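Local atomic coordinates of SAS-6 (Leishmania major, PDB entry 4CKM), a protein that probably builds the ninefold cartwheel of centrioles and basal bodies, its N-terminal head domain, the part in this structure, pairing with a second copy head to head. Residues Leu97-Tyr102 against Val113-Phe118; Val65-Gly70 against Arg77-Arg82; Ser150-Leu155 against Ser170-Arg175; Glu36-Leu41 against Phe118-Val123; Ser134-Ser139 against Val157-Asp162. All coordinates share one frame; numbering follows the deposited sequence.

Interaction 1: residues Leu97-Tyr102 against Val113-Phe118; sequences LLEDDY and VDFHGF
Glu99 and Phe115 bring the two backbones nearest, CA to CA 6.5 Å, where the end of strand 88-98 turns toward helix 102-109 and faces the loop leading into helix 117-130 of the SAS-6 head domain. Phe115 lies between Leu97 and Glu99 on one hand and Tyr102 on the other. Glu99 covers one face of its ring, with CB 3.9 Å from the ring centroid in a CH-pi contact. At the ring's edge, Phe115 CZ lies 3.5 Å from Leu97 O. The same ring turns its edge to the face of Tyr102 in an offset edge-to-face pair, planes 73° apart, and Phe115 CA sits over that same tyrosine as a second CH-pi donor. Tyr102 CG stands opposite its backbone N (chi1 -175°), which sends the phenol along the loop to its far end. There Tyr102 OH gives a hydrogen bond to Val113 O at 2.7 Å, reaching it from above the carbonyl plane. Leu97 CD2 adds an apolar contact with Phe118 CE2, the two side chains crossing at about a right angle, and Phe118 in turn meets Phe105 edge-to-face. Val113 also packs on Phe163 of the second subunit, so this loop lies at the interface between heads. In the turn leading into the helix, Gly117 N gives a capping bond to Asp114 OD1, 2.8 Å and nearly along its C-O axis.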
# COMPACT_ATOMS: atom_id res chain seq x y z
N LEU A 97 10.83 -17.08 5.52
CA LEU A 97 10.12 -17.25 4.28
C LEU A 97 10.70 -18.43 3.49
O LEU A 97 11.87 -18.44 3.10
CB LEU A 97 10.19 -15.96 3.51
CG LEU A 97 9.47 -15.94 2.16
CD1 LEU A 97 7.99 -16.31 2.26
CD2 LEU A 97 9.67 -14.55 1.57
N LEU A 98 9.88 -19.45 3.28
CA LEU A 98 10.30 -20.65 2.52
C LEU A 98 10.05 -20.44 1.02
O LEU A 98 9.00 -19.91 0.63
CB LEU A 98 9.52 -21.88 2.99
CG LEU A 98 9.48 -22.24 4.49
CD1 LEU A 98 8.79 -23.59 4.72
CD2 LEU A 98 10.88 -22.29 5.06
N GLU A 99 10.98 -20.87 0.19
CA GLU A 99 10.78 -20.86 -1.26
C GLU A 99 9.48 -21.52 -1.71
O GLU A 99 8.85 -21.07 -2.64
CB GLU A 99 11.95 -21.52 -1.94
CG GLU A 99 11.85 -21.51 -3.45
CD GLU A 99 13.20 -21.61 -4.12
OE1 GLU A 99 14.14 -22.18 -3.53
OE2 GLU A 99 13.32 -21.10 -5.26
N ASP A 100 9.06 -22.57 -1.02
CA ASP A 100 7.77 -23.23 -1.22
C ASP A 100 6.58 -22.31 -1.23
O ASP A 100 5.64 -22.55 -1.96
CB ASP A 100 7.48 -24.21 -0.07
CG ASP A 100 8.32 -25.42 -0.15
OD1 ASP A 100 9.07 -25.55 -1.14
OD2 ASP A 100 8.24 -26.24 0.80
N ASP A 101 6.60 -21.31 -0.36
CA ASP A 101 5.50 -20.38 -0.27
C ASP A 101 5.72 -19.10 -1.07
O ASP A 101 4.91 -18.19 -1.00
CB ASP A 101 5.28 -20.04 1.18
CG ASP A 101 5.05 -21.25 2.02
OD1 ASP A 101 4.09 -21.97 1.71
OD2 ASP A 101 5.83 -21.52 2.96
N TYR A 102 6.81 -19.01 -1.82
CA TYR A 102 7.17 -17.72 -2.39
C TYR A 102 6.18 -17.25 -3.44
O TYR A 102 5.80 -16.08 -3.46
CB TYR A 102 8.57 -17.70 -2.97
CG TYR A 102 8.95 -16.30 -3.45
CD1 TYR A 102 9.06 -15.24 -2.55
CD2 TYR A 102 9.17 -16.02 -4.81
CE1 TYR A 102 9.42 -13.97 -2.96
CE2 TYR A 102 9.52 -14.75 -5.23
CZ TYR A 102 9.64 -13.73 -4.29
OH TYR A 102 9.97 -12.46 -4.68
N VAL A 113 10.50 -9.50 -8.41
CA VAL A 113 11.71 -10.27 -8.25
C VAL A 113 11.44 -11.72 -7.85
O VAL A 113 10.39 -12.03 -7.28
CB VAL A 113 12.62 -9.63 -7.18
CG1 VAL A 113 13.14 -8.31 -7.68
CG2 VAL A 113 11.90 -9.46 -5.85
N ASP A 114 12.40 -12.59 -8.13
CA ASP A 114 12.28 -14.00 -7.78
C ASP A 114 12.84 -14.22 -6.38
O ASP A 114 13.25 -13.27 -5.71
CB ASP A 114 13.00 -14.87 -8.82
CG ASP A 114 14.48 -14.61 -8.87
OD1 ASP A 114 15.04 -13.99 -7.96
OD2 ASP A 114 15.09 -15.01 -9.87
N PHE A 115 12.87 -15.48 -5.94
CA PHE A 115 13.23 -15.77 -4.57
C PHE A 115 14.66 -15.39 -4.21
O PHE A 115 14.93 -14.97 -3.10
CB PHE A 115 13.00 -17.23 -4.27
CG PHE A 115 13.09 -17.57 -2.83
CD1 PHE A 115 12.09 -17.19 -1.96
CD2 PHE A 115 14.16 -18.25 -2.33
CE1 PHE A 115 12.15 -17.50 -0.63
CE2 PHE A 115 14.23 -18.56 -1.00
CZ PHE A 115 13.22 -18.20 -0.15
N HIS A 116 15.57 -15.54 -5.16
CA HIS A 116 16.95 -15.11 -4.96
C HIS A 116 17.04 -13.57 -4.84
O HIS A 116 17.78 -13.03 -4.00
CB HIS A 116 17.83 -15.59 -6.13
CG HIS A 116 19.26 -15.13 -6.06
ND1 HIS A 116 20.22 -15.81 -5.34
CD2 HIS A 116 19.88 -14.06 -6.60
CE1 HIS A 116 21.38 -15.17 -5.44
NE2 HIS A 116 21.20 -14.11 -6.20
N GLY A 117 16.29 -12.88 -5.70
CA GLY A 117 16.29 -11.43 -5.74
C GLY A 117 15.64 -10.82 -4.53
O GLY A 117 16.05 -9.74 -4.08
N PHE A 118 14.66 -11.50 -3.95
CA PHE A 118 13.85 -10.89 -2.91
C PHE A 118 14.65 -10.36 -1.70
O PHE A 118 14.48 -9.20 -1.32
CB PHE A 118 12.72 -11.80 -2.44
CG PHE A 118 12.02 -11.26 -1.25
CD1 PHE A 118 11.21 -10.14 -1.36
CD2 PHE A 118 12.25 -11.80 0.01
CE1 PHE A 118 10.60 -9.60 -0.25
CE2 PHE A 118 11.62 -11.27 1.13
CZ PHE A 118 10.79 -10.17 1.00

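Interaction 2: residues Val65-Gly70 against Arg77-Arg82; sequences VRTGRG and RVVLVR
A bend at chi3 (72°) in an otherwise extended Arg66 lays its guanidinium over Leu80, and a bend at chi2 (-69°) in Arg69 sets its end beside the stretched Arg77. Both pairs sit on the antiparallel beta hairpin of strands 57-70 and 76-85 in the SAS-6 head domain. Leu80 CD2 lies 3.7 Å from Arg66 NH2, over one flat side of the guanidinium, near its rim. Two hydrogen-bonded pairs join the backbones. Arg66 and Leu80 exchange bonds, Leu80 N reaching Arg66 O at 2.7 Å, and Gly68 does the same with Val78, whose CG2 comes 3.6 Å from Gly68 C. Thr67 and Val65 stand on the face that also carries Val79 and Val81; there Val65 CG2 meets Val81 CG2 at 4.2 Å, and Val65, Val79 and Val81 pack against helix 117-130, on Val123, Pro119 and Leu122. At the exposed end of the hairpin the two arginines run side by side, pointing the same way, their guanidinium planes 38° apart. Arg69 NH1 is hydrogen-bonded to Val75 O, and Arg77 also packs on Glu99. The closest approach of the two charges is Arg69 NH2 to Arg77 NH1, 3.6 Å.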
# COMPACT_ATOMS: atom_id res chain seq x y z
N VAL A 65 19.19 -10.13 8.23
CA VAL A 65 18.64 -10.88 7.12
C VAL A 65 19.64 -11.98 6.77
O VAL A 65 20.82 -11.69 6.53
CB VAL A 65 18.38 -9.99 5.88
CG1 VAL A 65 17.86 -10.82 4.72
CG2 VAL A 65 17.40 -8.87 6.19
N ARG A 66 19.17 -13.22 6.76
CA ARG A 66 20.00 -14.39 6.44
C ARG A 66 19.27 -15.34 5.48
O ARG A 66 18.06 -15.53 5.60
CB ARG A 66 20.36 -15.14 7.73
CG ARG A 66 21.33 -16.29 7.53
CD ARG A 66 21.68 -16.97 8.86
NE ARG A 66 20.56 -17.75 9.41
CZ ARG A 66 20.37 -18.03 10.71
NH1 ARG A 66 21.21 -17.59 11.65
NH2 ARG A 66 19.32 -18.76 11.08
N THR A 67 20.02 -15.90 4.53
CA THR A 67 19.53 -16.98 3.67
C THR A 67 20.12 -18.28 4.15
O THR A 67 21.28 -18.33 4.56
CB THR A 67 19.95 -16.80 2.20
OG1 THR A 67 21.38 -16.83 2.10
CG2 THR A 67 19.43 -15.49 1.65
N GLY A 68 19.33 -19.35 4.08
CA GLY A 68 19.82 -20.69 4.41
C GLY A 68 18.89 -21.79 3.90
O GLY A 68 18.27 -21.67 2.84
N ARG A 69 18.80 -22.85 4.70
CA ARG A 69 18.03 -24.05 4.37
C ARG A 69 17.17 -24.40 5.53
O ARG A 69 17.54 -24.18 6.65
CB ARG A 69 18.94 -25.24 4.14
CG ARG A 69 19.86 -25.09 2.95
CD ARG A 69 19.08 -25.13 1.66
NE ARG A 69 20.00 -25.28 0.54
CZ ARG A 69 19.72 -25.93 -0.59
NH1 ARG A 69 18.55 -26.53 -0.80
NH2 ARG A 69 20.65 -25.99 -1.52
N GLY A 70 16.03 -24.99 5.26
CA GLY A 70 15.13 -25.41 6.30
C GLY A 70 14.04 -26.22 5.65
O GLY A 70 14.28 -26.92 4.65
N ARG A 77 15.13 -23.79 0.54
CA ARG A 77 15.76 -22.48 0.73
C ARG A 77 14.86 -21.58 1.57
O ARG A 77 13.63 -21.56 1.38
CB ARG A 77 16.04 -21.80 -0.61
CG ARG A 77 17.11 -22.49 -1.43
CD ARG A 77 17.45 -21.68 -2.65
NE ARG A 77 18.16 -22.47 -3.63
CZ ARG A 77 19.44 -22.86 -3.54
NH1 ARG A 77 20.20 -22.52 -2.49
NH2 ARG A 77 19.96 -23.60 -4.51
N VAL A 78 15.45 -20.88 2.52
CA VAL A 78 14.72 -19.92 3.36
C VAL A 78 15.37 -18.54 3.39
O VAL A 78 16.59 -18.39 3.20
CB VAL A 78 14.62 -20.37 4.84
CG1 VAL A 78 14.01 -21.74 4.94
CG2 VAL A 78 15.97 -20.41 5.52
N VAL A 79 14.55 -17.55 3.68
CA VAL A 79 15.01 -16.21 3.97
C VAL A 79 14.53 -15.88 5.36
O VAL A 79 13.33 -15.98 5.65
CB VAL A 79 14.41 -15.21 2.98
CG1 VAL A 79 14.73 -13.79 3.39
CG2 VAL A 79 14.94 -15.49 1.58
N LEU A 80 15.46 -15.48 6.21
CA LEU A 80 15.15 -15.09 7.57
C LEU A 80 15.37 -13.57 7.71
O LEU A 80 16.42 -13.04 7.33
CB LEU A 80 16.03 -15.84 8.55
CG LEU A 80 15.86 -15.38 10.00
CD1 LEU A 80 14.55 -15.89 10.59
CD2 LEU A 80 17.04 -15.84 10.85
N VAL A 81 14.35 -12.90 8.25
CA VAL A 81 14.39 -11.48 8.57
C VAL A 81 14.05 -11.38 10.06
O VAL A 81 12.94 -11.72 10.49
CB VAL A 81 13.33 -10.68 7.77
CG1 VAL A 81 13.30 -9.21 8.19
CG2 VAL A 81 13.60 -10.76 6.29
N ARG A 82 15.02 -10.88 10.83
CA ARG A 82 14.90 -10.75 12.25
C ARG A 82 15.05 -9.28 12.71
O ARG A 82 15.91 -8.53 12.24
CB ARG A 82 15.98 -11.59 12.89
CG ARG A 82 16.03 -11.52 14.40
CD ARG A 82 17.31 -12.20 14.91
NE ARG A 82 17.18 -13.65 14.85
CZ ARG A 82 18.17 -14.50 14.59
NH1 ARG A 82 19.41 -14.07 14.33
NH2 ARG A 82 17.91 -15.80 14.58

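Interaction 3: residues Ser150-Leu155 against Ser170-Arg175; sequences SNRGTL and SLVLLR
Arg175 meets Ser150 O side-on with two nitrogens, NE and NH2, the NH2 bond to Ser150 O measuring 2.9 Å. The oxygen lies close to the guanidinium plane for both. The arginine chain runs out from the strand with CG opposite the backbone N (chi1 -176°) and then bends at chi3 to bring NE round to the carbonyl. Beside it Arg175 N donates to Asn151 O at 2.8 Å. Farther along, Gly153 exchanges backbone bonds with Leu173, and Leu155 with Leu171. On the face that carries Val172 and Leu174, the guanidinium of Arg152 lies against both: Val172 CG1 is over one side of it, 3.8 Å from Arg152 NH1, while Leu174 runs alongside with CD2 3.9 Å from Arg152 NH2. Thr154, also on that face, touches Ser170 CB with its CG2, at 3.9 Å. The opposite face is apolar and buried, with Leu155 and Leu173 both packing on Phe140, and Leu173 also on Phe93 and Leu95. In the next shell Ser150 OG is bonded to Asn143 O, which positions the loop whose carbonyl the arginine holds, and Arg175 rests on Phe93. The whole is an antiparallel beta hairpin of strands 152-160 and 165-175, with one apolar and one more polar face, in the mixed sheet of the SAS-6 head domain.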
# COMPACT_ATOMS: atom_id res chain seq x y z
N SER A 150 2.37 -9.44 22.85
CA SER A 150 2.19 -9.40 21.40
C SER A 150 2.90 -10.58 20.81
O SER A 150 4.05 -10.80 21.13
CB SER A 150 2.78 -8.12 20.81
OG SER A 150 1.85 -7.05 20.93
N ASN A 151 2.23 -11.34 19.96
CA ASN A 151 2.89 -12.47 19.30
C ASN A 151 3.42 -12.13 17.90
O ASN A 151 4.07 -12.96 17.27
CB ASN A 151 1.95 -13.67 19.25
CG ASN A 151 0.74 -13.43 18.38
OD1 ASN A 151 0.79 -12.70 17.39
ND2 ASN A 151 -0.37 -14.04 18.73
N ARG A 152 3.12 -10.94 17.41
CA ARG A 152 3.53 -10.57 16.06
C ARG A 152 3.58 -9.07 15.88
O ARG A 152 2.93 -8.32 16.62
CB ARG A 152 2.54 -11.14 15.04
CG ARG A 152 1.15 -10.52 15.13
CD ARG A 152 0.19 -11.01 14.06
NE ARG A 152 0.27 -12.45 13.89
CZ ARG A 152 -0.09 -13.11 12.78
NH1 ARG A 152 -0.58 -12.47 11.71
NH2 ARG A 152 0.03 -14.44 12.75
N GLY A 153 4.31 -8.63 14.85
CA GLY A 153 4.18 -7.27 14.39
C GLY A 153 4.33 -7.16 12.90
O GLY A 153 4.82 -8.09 12.22
N THR A 154 3.89 -6.03 12.38
CA THR A 154 4.03 -5.75 10.97
C THR A 154 5.07 -4.66 10.74
O THR A 154 4.91 -3.52 11.19
CB THR A 154 2.68 -5.32 10.39
OG1 THR A 154 1.74 -6.36 10.62
CG2 THR A 154 2.78 -5.03 8.90
N LEU A 155 6.12 -5.05 10.04
CA LEU A 155 7.17 -4.14 9.59
C LEU A 155 6.79 -3.54 8.26
O LEU A 155 6.58 -4.27 7.29
CB LEU A 155 8.48 -4.90 9.40
CG LEU A 155 9.67 -4.02 8.93
CD1 LEU A 155 10.08 -3.06 10.03
CD2 LEU A 155 10.87 -4.86 8.55
N SER A 170 4.97 -4.52 3.32
CA SER A 170 4.67 -4.92 4.70
C SER A 170 5.04 -6.37 4.85
O SER A 170 4.82 -7.15 3.92
CB SER A 170 3.19 -4.86 4.99
OG SER A 170 2.66 -3.67 4.51
N LEU A 171 5.55 -6.73 6.02
CA LEU A 171 5.95 -8.08 6.34
C LEU A 171 5.51 -8.35 7.75
O LEU A 171 5.66 -7.48 8.62
CB LEU A 171 7.46 -8.23 6.29
CG LEU A 171 8.12 -7.92 4.96
CD1 LEU A 171 9.63 -7.95 5.14
CD2 LEU A 171 7.68 -8.90 3.88
N VAL A 172 4.97 -9.54 7.96
CA VAL A 172 4.54 -9.96 9.28
C VAL A 172 5.66 -10.74 9.89
O VAL A 172 6.20 -11.65 9.26
CB VAL A 172 3.27 -10.84 9.22
CG1 VAL A 172 2.92 -11.36 10.62
CG2 VAL A 172 2.12 -10.02 8.67
N LEU A 173 6.05 -10.34 11.09
CA LEU A 173 7.12 -11.00 11.82
C LEU A 173 6.55 -11.49 13.14
O LEU A 173 5.81 -10.76 13.79
CB LEU A 173 8.26 -10.03 12.09
CG LEU A 173 9.26 -9.72 10.99
CD1 LEU A 173 8.58 -9.26 9.72
CD2 LEU A 173 10.22 -8.64 11.47
N LEU A 174 6.89 -12.72 13.51
CA LEU A 174 6.34 -13.38 14.71
C LEU A 174 7.35 -13.33 15.83
O LEU A 174 8.54 -13.53 15.61
CB LEU A 174 6.03 -14.84 14.41
CG LEU A 174 5.23 -15.11 13.12
CD1 LEU A 174 5.11 -16.60 12.87
CD2 LEU A 174 3.87 -14.45 13.19
N ARG A 175 6.89 -13.06 17.04
CA ARG A 175 7.78 -13.12 18.19
C ARG A 175 8.11 -14.56 18.51
O ARG A 175 7.25 -15.41 18.36
CB ARG A 175 7.14 -12.48 19.43
CG ARG A 175 8.08 -12.41 20.65
CD ARG A 175 7.63 -11.43 21.73
NE ARG A 175 6.24 -11.66 22.11
CZ ARG A 175 5.81 -12.60 22.96
NH1 ARG A 175 6.66 -13.42 23.55
NH2 ARG A 175 4.51 -12.72 23.22

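Interaction 4: residues Glu36-Leu41 against Phe118-Val123; sequences EPQTLL and FPRYLV
A classic beta bulge in strand 39-50, where Leu40 and Leu41 both face Val65, turns two leucines onto helix 117-130 in the sheet of the SAS-6 head domain. Val123 receives both: its CG2 lies 4.0 Å from Leu40 CB and 4.0 Å from Leu41 CB, and its CG1 comes near Leu40 O. Leu40 CD1 touches Pro119 CB, one helical turn before Val123, at 3.9 Å. The same methyl stands above the centre of the Arg120 guanidinium, 4.2 Å from its plane, so the arginine roofs the leucine. A bend at chi2 (100°) brings the end of Arg120 back toward the strand, and its NH1 is held by His116 O, in the same chain's approach to the helix. Gln38 approaches the edge of the guanidinium, but its OE1 makes a poor angle with NH2. A water completes the link instead, donating to Gln38 OE1 at 2.9 Å and accepting from Arg120 NH2 at 2.7 Å.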
# COMPACT_ATOMS: atom_id res chain seq x y z
N GLU A 36 26.38 -22.81 2.24
CA GLU A 36 26.33 -21.34 1.99
C GLU A 36 25.20 -20.61 2.77
O GLU A 36 24.45 -19.84 2.17
CB GLU A 36 26.20 -21.07 0.47
CG GLU A 36 24.99 -21.73 -0.19
CD GLU A 36 24.91 -21.47 -1.69
OE1 GLU A 36 25.22 -20.35 -2.14
OE2 GLU A 36 24.52 -22.40 -2.43
N PRO A 37 25.09 -20.82 4.11
CA PRO A 37 24.01 -20.14 4.85
C PRO A 37 24.41 -18.72 5.25
O PRO A 37 24.81 -18.50 6.39
CB PRO A 37 23.85 -21.02 6.10
CG PRO A 37 25.22 -21.56 6.35
CD PRO A 37 25.94 -21.62 5.02
N GLN A 38 24.25 -17.76 4.33
CA GLN A 38 24.92 -16.47 4.48
C GLN A 38 24.10 -15.29 5.03
O GLN A 38 22.96 -15.04 4.64
CB GLN A 38 25.63 -16.07 3.20
CG GLN A 38 24.76 -16.03 1.96
CD GLN A 38 25.46 -15.30 0.83
OE1 GLN A 38 24.92 -15.16 -0.26
NE2 GLN A 38 26.66 -14.82 1.10
N THR A 39 24.73 -14.56 5.94
CA THR A 39 24.18 -13.34 6.49
C THR A 39 24.37 -12.21 5.49
O THR A 39 25.49 -11.92 5.10
CB THR A 39 24.84 -13.00 7.81
OG1 THR A 39 24.59 -14.07 8.73
CG2 THR A 39 24.27 -11.73 8.39
N LEU A 40 23.27 -11.61 5.05
CA LEU A 40 23.33 -10.55 4.05
C LEU A 40 23.29 -9.17 4.70
O LEU A 40 23.59 -8.19 4.06
CB LEU A 40 22.18 -10.66 3.06
CG LEU A 40 22.05 -11.95 2.24
CD1 LEU A 40 20.82 -11.87 1.35
CD2 LEU A 40 23.28 -12.18 1.40
N LEU A 41 22.87 -9.09 5.96
CA LEU A 41 22.72 -7.82 6.63
C LEU A 41 22.57 -8.04 8.09
O LEU A 41 21.77 -8.86 8.51
CB LEU A 41 21.50 -7.06 6.15
CG LEU A 41 21.43 -5.63 6.72
CD1 LEU A 41 22.47 -4.74 6.06
CD2 LEU A 41 20.05 -5.03 6.54
N PHE A 118 14.66 -11.50 -3.95
CA PHE A 118 13.85 -10.89 -2.91
C PHE A 118 14.65 -10.36 -1.70
O PHE A 118 14.48 -9.20 -1.32
CB PHE A 118 12.72 -11.80 -2.44
CG PHE A 118 12.02 -11.26 -1.25
CD1 PHE A 118 11.21 -10.14 -1.36
CD2 PHE A 118 12.25 -11.80 0.01
CE1 PHE A 118 10.60 -9.60 -0.25
CE2 PHE A 118 11.62 -11.27 1.13
CZ PHE A 118 10.79 -10.17 1.00
N PRO A 119 15.48 -11.20 -1.08
CA PRO A 119 16.26 -10.72 0.05
C PRO A 119 17.28 -9.66 -0.32
O PRO A 119 17.55 -8.79 0.47
CB PRO A 119 16.95 -11.98 0.59
CG PRO A 119 16.98 -12.92 -0.57
CD PRO A 119 15.73 -12.63 -1.35
N ARG A 120 17.82 -9.72 -1.53
CA ARG A 120 18.73 -8.66 -1.98
C ARG A 120 18.06 -7.29 -2.06
O ARG A 120 18.63 -6.27 -1.66
CB ARG A 120 19.34 -9.02 -3.33
CG ARG A 120 20.61 -9.85 -3.25
CD ARG A 120 20.40 -11.34 -3.49
NE ARG A 120 21.53 -12.12 -2.98
CZ ARG A 120 21.45 -13.39 -2.55
NH1 ARG A 120 20.30 -14.05 -2.57
NH2 ARG A 120 22.54 -13.99 -2.08
N TYR A 121 16.85 -7.28 -2.60
CA TYR A 121 16.06 -6.07 -2.74
C TYR A 121 15.76 -5.51 -1.36
O TYR A 121 15.89 -4.33 -1.10
CB TYR A 121 14.78 -6.40 -3.54
CG TYR A 121 13.52 -5.60 -3.21
CD1 TYR A 121 13.47 -4.22 -3.41
CD2 TYR A 121 12.35 -6.25 -2.74
CE1 TYR A 121 12.30 -3.50 -3.14
CE2 TYR A 121 11.19 -5.54 -2.46
CZ TYR A 121 11.18 -4.17 -2.66
OH TYR A 121 10.05 -3.44 -2.41
N LEU A 122 15.38 -6.39 -0.46
CA LEU A 122 15.01 -5.98 0.86
C LEU A 122 16.21 -5.37 1.55
O LEU A 122 16.13 -4.30 2.16
CB LEU A 122 14.52 -7.18 1.64
CG LEU A 122 13.82 -6.91 2.96
CD1 LEU A 122 12.56 -6.09 2.73
CD2 LEU A 122 13.51 -8.23 3.62
N VAL A 123 17.34 -6.05 1.43
CA VAL A 123 18.59 -5.58 2.03
C VAL A 123 19.04 -4.21 1.48
O VAL A 123 19.50 -3.36 2.24
CB VAL A 123 19.68 -6.66 1.88
CG1 VAL A 123 21.08 -6.12 2.12
CG2 VAL A 123 19.39 -7.80 2.85
O HOH W 1 22.10 -15.90 -0.18

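Interaction 5: residues Ser134-Ser139 against Val157-Asp162; sequences SAYELS and VLETTD
The antiparallel hairpin of strands 136-142 and 152-160 brings Tyr136 against Val157 and Glu159 in the head-domain sheet. CG of the tyrosine is on the side opposite the carbonyl carbon (chi1 -66°), and the ring runs obliquely across its neighbours. Tyr136 CD2 meets Val157 CG1 at 3.9 Å, while Tyr136 CD1 rests on Glu159 CB at 3.7 Å. The aliphatic part of Glu159 thus lines the ring, and its carboxylate goes on to His168, whose ring also meets Tyr136. Next to the tyrosine a hydrogen-bonded pair ties the strands, Glu137 N to Leu158 O at 2.7 Å and Leu158 N to Glu137 O at 2.8 Å. Leu138 lies on the same face as Tyr136 and runs parallel to Val157, its CD2 3.7 Å from Val157 CG2; both Tyr136 and Leu138 also pack on Ile129 of helix 117-130. Leu158, on the face of Glu137, touches Ser139 CB with its CD1 at 3.9 Å. An ST turn leads into the strand, Ser134 OG accepting from Tyr136 N at 3.0 Å. Toward the far end, Thr160 packs on Leu112 of the second subunit, and its hydroxyl is bonded to Thr165. Strand 152-160 also belongs to the next hairpin and runs on to the turn with Phe163, the residue that in the second subunit stacks on Tyr121 of this chain, consistent with the head-to-head dimers of SAS-6 proteins.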
# COMPACT_ATOMS: atom_id res chain seq x y z
N SER A 134 18.57 7.23 2.63
CA SER A 134 17.32 6.82 1.96
C SER A 134 16.15 7.76 2.22
O SER A 134 16.00 8.33 3.29
CB SER A 134 16.89 5.42 2.43
OG SER A 134 15.69 4.99 1.79
N ALA A 135 15.30 7.85 1.22
CA ALA A 135 14.02 8.54 1.34
C ALA A 135 12.92 7.73 2.07
O ALA A 135 11.77 8.17 2.11
CB ALA A 135 13.55 8.87 -0.07
N TYR A 136 13.26 6.56 2.61
CA TYR A 136 12.29 5.65 3.15
C TYR A 136 12.41 5.60 4.64
O TYR A 136 13.46 5.88 5.17
CB TYR A 136 12.49 4.23 2.58
CG TYR A 136 12.23 4.08 1.08
CD1 TYR A 136 11.63 5.08 0.33
CD2 TYR A 136 12.56 2.89 0.42
CE1 TYR A 136 11.39 4.92 -1.03
CE2 TYR A 136 12.32 2.73 -0.94
CZ TYR A 136 11.74 3.74 -1.65
OH TYR A 136 11.49 3.59 -3.00
N GLU A 137 11.34 5.18 5.29
CA GLU A 137 11.28 5.01 6.75
C GLU A 137 10.78 3.63 7.10
O GLU A 137 10.17 2.97 6.28
CB GLU A 137 10.27 5.98 7.36
CG GLU A 137 10.65 7.44 7.29
CD GLU A 137 9.54 8.36 7.82
OE1 GLU A 137 8.37 7.92 7.99
OE2 GLU A 137 9.83 9.54 8.04
N LEU A 138 10.98 3.23 8.35
CA LEU A 138 10.46 1.97 8.87
C LEU A 138 9.50 2.17 10.04
O LEU A 138 9.73 3.00 10.94
CB LEU A 138 11.59 1.08 9.35
CG LEU A 138 12.60 0.66 8.28
CD1 LEU A 138 13.80 -0.02 8.93
CD2 LEU A 138 11.93 -0.27 7.28
N SER A 139 8.46 1.36 10.03
CA SER A 139 7.46 1.32 11.07
C SER A 139 7.28 -0.13 11.48
O SER A 139 7.39 -1.02 10.63
CB SER A 139 6.15 1.87 10.54
OG SER A 139 5.17 1.77 11.55
N VAL A 157 7.81 -0.62 5.20
CA VAL A 157 8.76 0.29 4.58
C VAL A 157 7.94 1.36 3.90
O VAL A 157 7.15 1.07 3.01
CB VAL A 157 9.63 -0.42 3.53
CG1 VAL A 157 10.57 0.57 2.87
CG2 VAL A 157 10.44 -1.54 4.16
N LEU A 158 8.13 2.60 4.35
CA LEU A 158 7.28 3.73 3.98
C LEU A 158 8.08 4.80 3.26
O LEU A 158 9.27 5.01 3.52
CB LEU A 158 6.67 4.35 5.24
CG LEU A 158 5.89 3.35 6.11
CD1 LEU A 158 5.43 4.03 7.40
CD2 LEU A 158 4.71 2.76 5.32
N GLU A 159 7.41 5.48 2.35
CA GLU A 159 7.97 6.63 1.65
C GLU A 159 6.96 7.75 1.77
O GLU A 159 5.80 7.56 1.44
CB GLU A 159 8.16 6.32 0.17
CG GLU A 159 8.65 7.50 -0.65
CD GLU A 159 8.56 7.29 -2.16
OE1 GLU A 159 7.98 6.30 -2.62
OE2 GLU A 159 9.07 8.15 -2.90
N THR A 160 7.40 8.90 2.24
CA THR A 160 6.53 10.04 2.32
C THR A 160 6.73 10.90 1.08
O THR A 160 7.82 11.34 0.83
CB THR A 160 6.75 10.83 3.63
OG1 THR A 160 6.23 10.06 4.73
CG2 THR A 160 5.98 12.13 3.60
N THR A 161 5.69 11.08 0.29
CA THR A 161 5.74 11.94 -0.89
C THR A 161 5.19 13.28 -0.47
O THR A 161 4.91 13.48 0.72
CB THR A 161 4.90 11.36 -2.03
OG1 THR A 161 3.52 11.34 -1.65
CG2 THR A 161 5.35 9.93 -2.36
N ASP A 162 5.02 14.19 -1.43
CA ASP A 162 4.42 15.49 -1.14
C ASP A 162 2.95 15.32 -0.81
O ASP A 162 2.33 16.22 -0.28
CB ASP A 162 4.54 16.42 -2.36
CG ASP A 162 5.95 16.99 -2.55
OD1 ASP A 162 6.67 17.20 -1.55
OD2 ASP A 162 6.32 17.25 -3.72

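Interactions 2, 3 and 5 are strand pairings of one sheet, built on paired backbone bonds, whereas interactions 1 and 4 both use helix 117-130; Phe118 belongs to both but makes contact only in interaction 1. Aromatic packing dominates interaction 1, aliphatic packing with a water bridge interaction 4. Interactions 1 and 2 join directly, Leu97 N meeting Val79 O at 2.7 Å, and 2 and 4 meet through Val65. Interactions 3 and 5 share strand 152-160. Each contact is partly buried: most leucines, valines and phenylalanines lie inward, while surface arginines lie over aliphatic side chains or, in interaction 2, beside one another. Residues of 1, 4 and 5 reach the second subunit; those of 2 and 3 do not.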